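SH2 domain-containing protein 3C (Homo sapiens, PDB 3T6G) acts as an adapter protein in cell adhesion and migration signalling, its C-terminal Ras-GEF-like domain being closed, unfit for canonical nucleotide exchange and required in that form to bind BCAR1. Local coordinates at residues 101-115 against 296-310. The protein carries 2 engineered substitutions. Sequence-based numbering, arbitrary orientation.
Sequences ERFHTMSIMLAVDIL and QARRYEKFDKVLTAL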
loop_
_atom_site.group_PDB
_atom_site.type_symbol
_atom_site.label_atom_id
_atom_site.label_comp_id
_atom_site.label_asym_id
_atom_site.label_seq_id
_atom_site.Cartn_x
_atom_site.Cartn_y
_atom_site.Cartn_z
ATOM N N GLU A 101 -4.021 -3.495 6.858
ATOM C CA GLU A 101 -5.206 -4.005 7.544
ATOM C C GLU A 101 -6.434 -3.412 6.884
ATOM O O GLU A 101 -7.421 -4.108 6.645
ATOM C CB GLU A 101 -5.223 -3.649 9.028
ATOM C CG GLU A 101 -6.483 -4.140 9.757
ATOM C CD GLU A 101 -6.439 -5.627 10.102
ATOM O OE1 GLU A 101 -5.338 -6.122 10.415
ATOM O OE2 GLU A 101 -7.492 -6.305 10.070
ATOM N N ARG A 102 -6.352 -2.126 6.570
ATOM C CA ARG A 102 -7.503 -1.433 6.025
ATOM C C ARG A 102 -7.909 -2.087 4.718
ATOM O O ARG A 102 -9.064 -2.487 4.542
ATOM C CB ARG A 102 -7.231 0.060 5.802
ATOM C CG ARG A 102 -8.526 0.864 5.564
ATOM C CD ARG A 102 -8.297 2.364 5.378
ATOM N NE ARG A 102 -9.421 2.993 4.693
ATOM C CZ ARG A 102 -10.651 3.095 5.205
ATOM N NH1 ARG A 102 -10.937 2.616 6.416
ATOM N NH2 ARG A 102 -11.605 3.683 4.508
ATOM N N PHE A 103 -6.943 -2.165 3.810
ATOM C CA PHE A 103 -7.104 -2.774 2.498
ATOM C C PHE A 103 -7.755 -4.170 2.557
ATOM O O PHE A 103 -8.877 -4.366 2.053
ATOM C CB PHE A 103 -5.741 -2.851 1.822
ATOM C CG PHE A 103 -5.792 -3.233 0.369
ATOM C CD1 PHE A 103 -5.930 -2.262 -0.615
ATOM C CD2 PHE A 103 -5.659 -4.556 -0.019
ATOM C CE1 PHE A 103 -5.950 -2.604 -1.953
ATOM C CE2 PHE A 103 -5.675 -4.905 -1.367
ATOM C CZ PHE A 103 -5.817 -3.927 -2.333
ATOM N N HIS A 104 -7.089 -5.144 3.170
ATOM C CA HIS A 104 -7.690 -6.462 3.140
ATOM C C HIS A 104 -9.008 -6.552 3.896
ATOM O O HIS A 104 -9.921 -7.263 3.482
ATOM C CB HIS A 104 -6.749 -7.595 3.556
ATOM C CG HIS A 104 -7.259 -8.948 3.143
ATOM N ND1 HIS A 104 -7.679 -9.219 1.854
ATOM C CD2 HIS A 104 -7.473 -10.083 3.852
ATOM C CE1 HIS A 104 -8.102 -10.469 1.783
ATOM N NE2 HIS A 104 -7.984 -11.017 2.980
ATOM N N THR A 105 -9.104 -5.845 5.012
ATOM C CA THR A 105 -10.312 -5.894 5.816
ATOM C C THR A 105 -11.536 -5.294 5.094
ATOM O O THR A 105 -12.648 -5.801 5.205
ATOM C CB THR A 105 -10.064 -5.277 7.163
ATOM O OG1 THR A 105 -9.256 -6.188 7.899
ATOM C CG2 THR A 105 -11.373 -5.048 7.935
ATOM N N MET A 106 -11.301 -4.235 4.334
ATOM C CA MET A 106 -12.299 -3.659 3.456
ATOM C C MET A 106 -12.798 -4.705 2.442
ATOM O O MET A 106 -14.006 -4.939 2.338
ATOM C CB MET A 106 -11.675 -2.458 2.745
ATOM C CG MET A 106 -12.507 -1.799 1.653
ATOM S SD MET A 106 -13.856 -0.813 2.312
ATOM C CE MET A 106 -13.163 -0.028 3.773
ATOM N N SER A 107 -11.878 -5.326 1.701
ATOM C CA SER A 107 -12.219 -6.372 0.713
ATOM C C SER A 107 -13.103 -7.454 1.326
ATOM O O SER A 107 -14.106 -7.869 0.740
ATOM C CB SER A 107 -10.961 -7.002 0.141
ATOM O OG SER A 107 -10.237 -6.049 -0.613
ATOM N N ILE A 108 -12.762 -7.866 2.537
ATOM C CA ILE A 108 -13.610 -8.791 3.260
ATOM C C ILE A 108 -15.037 -8.219 3.454
ATOM O O ILE A 108 -16.033 -8.897 3.191
ATOM C CB ILE A 108 -12.986 -9.123 4.615
ATOM C CG1 ILE A 108 -11.610 -9.769 4.414
ATOM C CG2 ILE A 108 -13.894 -10.038 5.405
ATOM C CD1 ILE A 108 -11.056 -10.447 5.671
ATOM N N MET A 109 -15.119 -6.970 3.908
ATOM C CA MET A 109 -16.390 -6.310 4.195
ATOM C C MET A 109 -17.269 -6.372 2.956
ATOM O O MET A 109 -18.379 -6.880 3.003
ATOM C CB MET A 109 -16.145 -4.837 4.578
ATOM C CG MET A 109 -17.412 -3.978 4.722
ATOM S SD MET A 109 -18.196 -4.438 6.261
ATOM C CE MET A 109 -19.188 -2.982 6.588
ATOM N N LEU A 110 -16.755 -5.839 1.851
ATOM C CA LEU A 110 -17.449 -5.884 0.577
ATOM C C LEU A 110 -17.834 -7.327 0.168
ATOM O O LEU A 110 -18.940 -7.558 -0.305
ATOM C CB LEU A 110 -16.623 -5.176 -0.513
ATOM C CG LEU A 110 -16.440 -3.704 -0.128
ATOM C CD1 LEU A 110 -15.686 -2.883 -1.162
ATOM C CD2 LEU A 110 -17.809 -3.108 0.112
ATOM N N ALA A 111 -16.937 -8.292 0.362
ATOM C CA ALA A 111 -17.241 -9.668 -0.027
ATOM C C ALA A 111 -18.380 -10.248 0.810
ATOM O O ALA A 111 -19.218 -10.992 0.302
ATOM C CB ALA A 111 -16.008 -10.544 0.075
ATOM N N VAL A 112 -18.404 -9.900 2.092
ATOM C CA VAL A 112 -19.414 -10.407 3.010
ATOM C C VAL A 112 -20.821 -9.846 2.699
ATOM O O VAL A 112 -21.851 -10.493 2.947
ATOM C CB VAL A 112 -19.031 -10.065 4.460
ATOM C CG1 VAL A 112 -20.175 -10.386 5.424
ATOM C CG2 VAL A 112 -17.749 -10.799 4.853
ATOM N N ASP A 113 -20.861 -8.633 2.167
ATOM C CA ASP A 113 -22.130 -7.995 1.889
ATOM C C ASP A 113 -22.699 -8.770 0.728
ATOM O O ASP A 113 -23.873 -9.139 0.718
ATOM C CB ASP A 113 -21.906 -6.537 1.495
ATOM C CG ASP A 113 -23.201 -5.783 1.298
ATOM O OD1 ASP A 113 -24.146 -6.046 2.068
ATOM O OD2 ASP A 113 -23.264 -4.923 0.385
ATOM N N ILE A 114 -21.828 -9.049 -0.236
ATOM C CA ILE A 114 -22.201 -9.813 -1.413
ATOM C C ILE A 114 -22.700 -11.220 -1.079
ATOM O O ILE A 114 -23.769 -11.625 -1.530
ATOM C CB ILE A 114 -21.066 -9.866 -2.424
ATOM C CG1 ILE A 114 -20.792 -8.450 -2.924
ATOM C CG2 ILE A 114 -21.445 -10.795 -3.573
ATOM C CD1 ILE A 114 -19.804 -8.326 -4.040
ATOM N N LEU A 115 -21.949 -11.959 -0.271
ATOM C CA LEU A 115 -22.376 -13.305 0.086
ATOM C C LEU A 115 -23.525 -13.254 1.079
ATOM O O LEU A 115 -24.128 -14.280 1.389
ATOM C CB LEU A 115 -21.215 -14.100 0.649
ATOM C CG LEU A 115 -20.025 -14.143 -0.317
ATOM C CD1 LEU A 115 -18.676 -14.414 0.406
ATOM C CD2 LEU A 115 -20.287 -15.167 -1.410
ATOM N N GLN A 296 -3.708 -10.518 13.017
ATOM C CA GLN A 296 -4.243 -10.383 11.679
ATOM C C GLN A 296 -4.205 -11.707 10.921
ATOM O O GLN A 296 -5.155 -12.044 10.206
ATOM C CB GLN A 296 -3.457 -9.342 10.903
ATOM C CG GLN A 296 -3.928 -9.208 9.489
ATOM C CD GLN A 296 -3.045 -8.289 8.692
ATOM O OE1 GLN A 296 -2.158 -8.742 7.951
ATOM N NE2 GLN A 296 -3.275 -6.983 8.836
ATOM N N ALA A 297 -3.108 -12.451 11.061
ATOM C CA ALA A 297 -2.984 -13.745 10.385
ATOM C C ALA A 297 -4.147 -14.651 10.756
ATOM O O ALA A 297 -4.783 -15.235 9.891
ATOM C CB ALA A 297 -1.654 -14.432 10.716
ATOM N N ARG A 298 -4.410 -14.760 12.050
ATOM C CA ARG A 298 -5.488 -15.599 12.562
ATOM C C ARG A 298 -6.857 -15.059 12.145
ATOM O O ARG A 298 -7.711 -15.815 11.685
ATOM C CB ARG A 298 -5.385 -15.691 14.087
ATOM C CG ARG A 298 -6.037 -16.909 14.720
ATOM C CD ARG A 298 -5.302 -17.280 16.009
ATOM N NE ARG A 298 -6.081 -18.152 16.889
ATOM C CZ ARG A 298 -5.648 -18.594 18.067
ATOM N NH1 ARG A 298 -4.440 -18.253 18.502
ATOM N NH2 ARG A 298 -6.418 -19.381 18.808
ATOM N N ARG A 299 -7.072 -13.754 12.298
ATOM C CA ARG A 299 -8.342 -13.161 11.896
ATOM C C ARG A 299 -8.602 -13.461 10.421
ATOM O O ARG A 299 -9.724 -13.799 10.033
ATOM C CB ARG A 299 -8.376 -11.645 12.173
ATOM C CG ARG A 299 -8.572 -11.284 13.653
ATOM C CD ARG A 299 -8.703 -9.785 13.915
ATOM N NE ARG A 299 -7.497 -9.015 13.596
ATOM C CZ ARG A 299 -7.343 -8.314 12.474
ATOM N NH1 ARG A 299 -6.231 -7.635 12.248
ATOM N NH2 ARG A 299 -8.308 -8.289 11.566
ATOM N N TYR A 300 -7.552 -13.359 9.610
ATOM C CA TYR A 300 -7.685 -13.516 8.168
ATOM C C TYR A 300 -7.820 -14.979 7.776
ATOM O O TYR A 300 -8.630 -15.313 6.911
ATOM C CB TYR A 300 -6.525 -12.848 7.421
ATOM C CG TYR A 300 -6.611 -11.333 7.354
ATOM C CD1 TYR A 300 -7.638 -10.633 7.992
ATOM C CD2 TYR A 300 -5.675 -10.599 6.643
ATOM C CE1 TYR A 300 -7.718 -9.237 7.915
ATOM C CE2 TYR A 300 -5.742 -9.210 6.560
ATOM C CZ TYR A 300 -6.765 -8.530 7.193
ATOM O OH TYR A 300 -6.817 -7.147 7.108
ATOM N N GLU A 301 -7.037 -15.845 8.413
ATOM C CA GLU A 301 -7.148 -17.283 8.202
ATOM C C GLU A 301 -8.583 -17.723 8.447
ATOM O O GLU A 301 -9.177 -18.411 7.627
ATOM C CB GLU A 301 -6.242 -18.056 9.167
ATOM C CG GLU A 301 -4.751 -17.791 9.029
ATOM C CD GLU A 301 -3.943 -18.313 10.222
ATOM O OE1 GLU A 301 -4.393 -18.139 11.381
ATOM O OE2 GLU A 301 -2.859 -18.900 10.000
ATOM N N LYS A 302 -9.142 -17.327 9.585
ATOM C CA LYS A 302 -10.455 -17.825 9.976
ATOM C C LYS A 302 -11.556 -17.315 9.057
ATOM O O LYS A 302 -12.553 -17.998 8.830
ATOM C CB LYS A 302 -10.763 -17.490 11.440
ATOM C CG LYS A 302 -9.651 -17.880 12.427
ATOM C CD LYS A 302 -9.319 -19.384 12.386
ATOM C CE LYS A 302 -8.226 -19.788 13.397
ATOM N NZ LYS A 302 -6.849 -19.332 13.024
ATOM N N PHE A 303 -11.382 -16.121 8.511
ATOM C CA PHE A 303 -12.428 -15.583 7.659
ATOM C C PHE A 303 -12.387 -16.176 6.268
ATOM O O PHE A 303 -13.407 -16.241 5.582
ATOM C CB PHE A 303 -12.386 -14.056 7.595
ATOM C CG PHE A 303 -13.723 -13.427 7.853
ATOM C CD1 PHE A 303 -14.106 -13.090 9.149
ATOM C CD2 PHE A 303 -14.610 -13.201 6.811
ATOM C CE1 PHE A 303 -15.349 -12.524 9.401
ATOM C CE2 PHE A 303 -15.856 -12.645 7.056
ATOM C CZ PHE A 303 -16.227 -12.308 8.351
ATOM N N ASP A 304 -11.207 -16.608 5.844
ATOM C CA ASP A 304 -11.076 -17.144 4.504
ATOM C C ASP A 304 -11.934 -18.381 4.439
ATOM O O ASP A 304 -12.537 -18.678 3.412
ATOM C CB ASP A 304 -9.633 -17.490 4.190
ATOM C CG ASP A 304 -9.468 -18.059 2.808
ATOM O OD1 ASP A 304 -9.453 -17.261 1.846
ATOM O OD2 ASP A 304 -9.360 -19.302 2.686
ATOM N N LYS A 305 -12.010 -19.090 5.557
ATOM C CA LYS A 305 -12.854 -20.272 5.634
ATOM C C LYS A 305 -14.346 -19.883 5.709
ATOM O O LYS A 305 -15.209 -20.559 5.121
ATOM C CB LYS A 305 -12.429 -21.163 6.814
ATOM C CG LYS A 305 -13.359 -21.119 8.029
ATOM C CD LYS A 305 -14.684 -21.857 7.760
ATOM C CE LYS A 305 -15.622 -21.840 8.968
ATOM N NZ LYS A 305 -16.872 -22.604 8.699
ATOM N N VAL A 306 -14.643 -18.793 6.417
ATOM C CA VAL A 306 -16.027 -18.372 6.612
ATOM C C VAL A 306 -16.654 -17.968 5.298
ATOM O O VAL A 306 -17.802 -18.297 5.020
ATOM C CB VAL A 306 -16.136 -17.210 7.575
ATOM C CG1 VAL A 306 -17.506 -16.575 7.469
ATOM C CG2 VAL A 306 -15.893 -17.703 8.980
ATOM N N LEU A 307 -15.884 -17.243 4.500
ATOM C CA LEU A 307 -16.270 -16.907 3.146
ATOM C C LEU A 307 -16.582 -18.156 2.324
ATOM O O LEU A 307 -17.720 -18.352 1.906
ATOM C CB LEU A 307 -15.167 -16.087 2.476
ATOM C CG LEU A 307 -14.982 -14.688 3.061
ATOM C CD1 LEU A 307 -13.888 -13.938 2.323
ATOM C CD2 LEU A 307 -16.292 -13.926 2.981
ATOM N N THR A 308 -15.582 -19.005 2.098
ATOM C CA THR A 308 -15.765 -20.143 1.201
ATOM C C THR A 308 -16.973 -20.976 1.583
ATOM O O THR A 308 -17.597 -21.574 0.715
ATOM C CB THR A 308 -14.543 -21.057 1.150
ATOM O OG1 THR A 308 -14.224 -21.483 2.473
ATOM C CG2 THR A 308 -13.355 -20.330 0.557
ATOM N N ALA A 309 -17.316 -21.005 2.873
ATOM C CA ALA A 309 -18.515 -21.731 3.322
ATOM C C ALA A 309 -19.807 -21.040 2.892
ATOM O O ALA A 309 -20.724 -21.678 2.372
ATOM C CB ALA A 309 -18.511 -21.925 4.833
ATOM N N LEU A 310 -19.892 -19.742 3.137
ATOM C CA LEU A 310 -21.033 -18.982 2.667
ATOM C C LEU A 310 -21.178 -19.199 1.172
ATOM O O LEU A 310 -22.264 -19.477 0.671
ATOM C CB LEU A 310 -20.839 -17.496 2.956
ATOM C CG LEU A 310 -20.689 -17.206 4.443
ATOM C CD1 LEU A 310 -20.714 -15.695 4.741
ATOM C CD2 LEU A 310 -21.793 -17.947 5.180
#
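Arg299 grips the carboxylate of Glu101 end-on in a salt bridge, NH1 to OE1 at 2.5 Å and NH2 to OE2 at 2.6 Å. The guanidinium and carboxylate planes are well turned from each other, and NH1 meets OE1 from above the carboxylate plane. OE1 also accepts a nearly straight bond from Gln296 NE2 (2.7 Å, 176° at the hydrogen), which arrives from the opposite face of the carboxylate to Arg299 NH1. A bend at chi2 turns the Glu101 carboxylate toward helix 296-314, and a hydrogen bond from its NE to Ser294 O and a cation-pi contact with Trp287 further fix Arg299. An alanine in place of Glu101 would probably leave the guanidinium without its counter-charge and the Gln296 amide without its acceptor. One turn on, Tyr300 OH donates to Thr105 OG1 at 2.7 Å, and the ring sits as a knob among Glu101, His104, Thr105 and Ile108. His104 turns its edge to one face of the Tyr300 ring in a T-shaped pair (centroids 4.7 Å apart, planes at 72°), while Gln296 CG lies over the other face. Beyond, packing is apolar: Val112 CG2 meets the Phe303 ring edge at CE2 (3.4 Å), and Leu307 CD2 touches Leu115 CD1 at 3.5 Å. With axes 10.4 Å apart and 24° from parallel, this is near-parallel helix packing, joining helix 296-314, the last of the chain, to helix 93-115 in a buried contact within the all-helical Cdc25-homology domain.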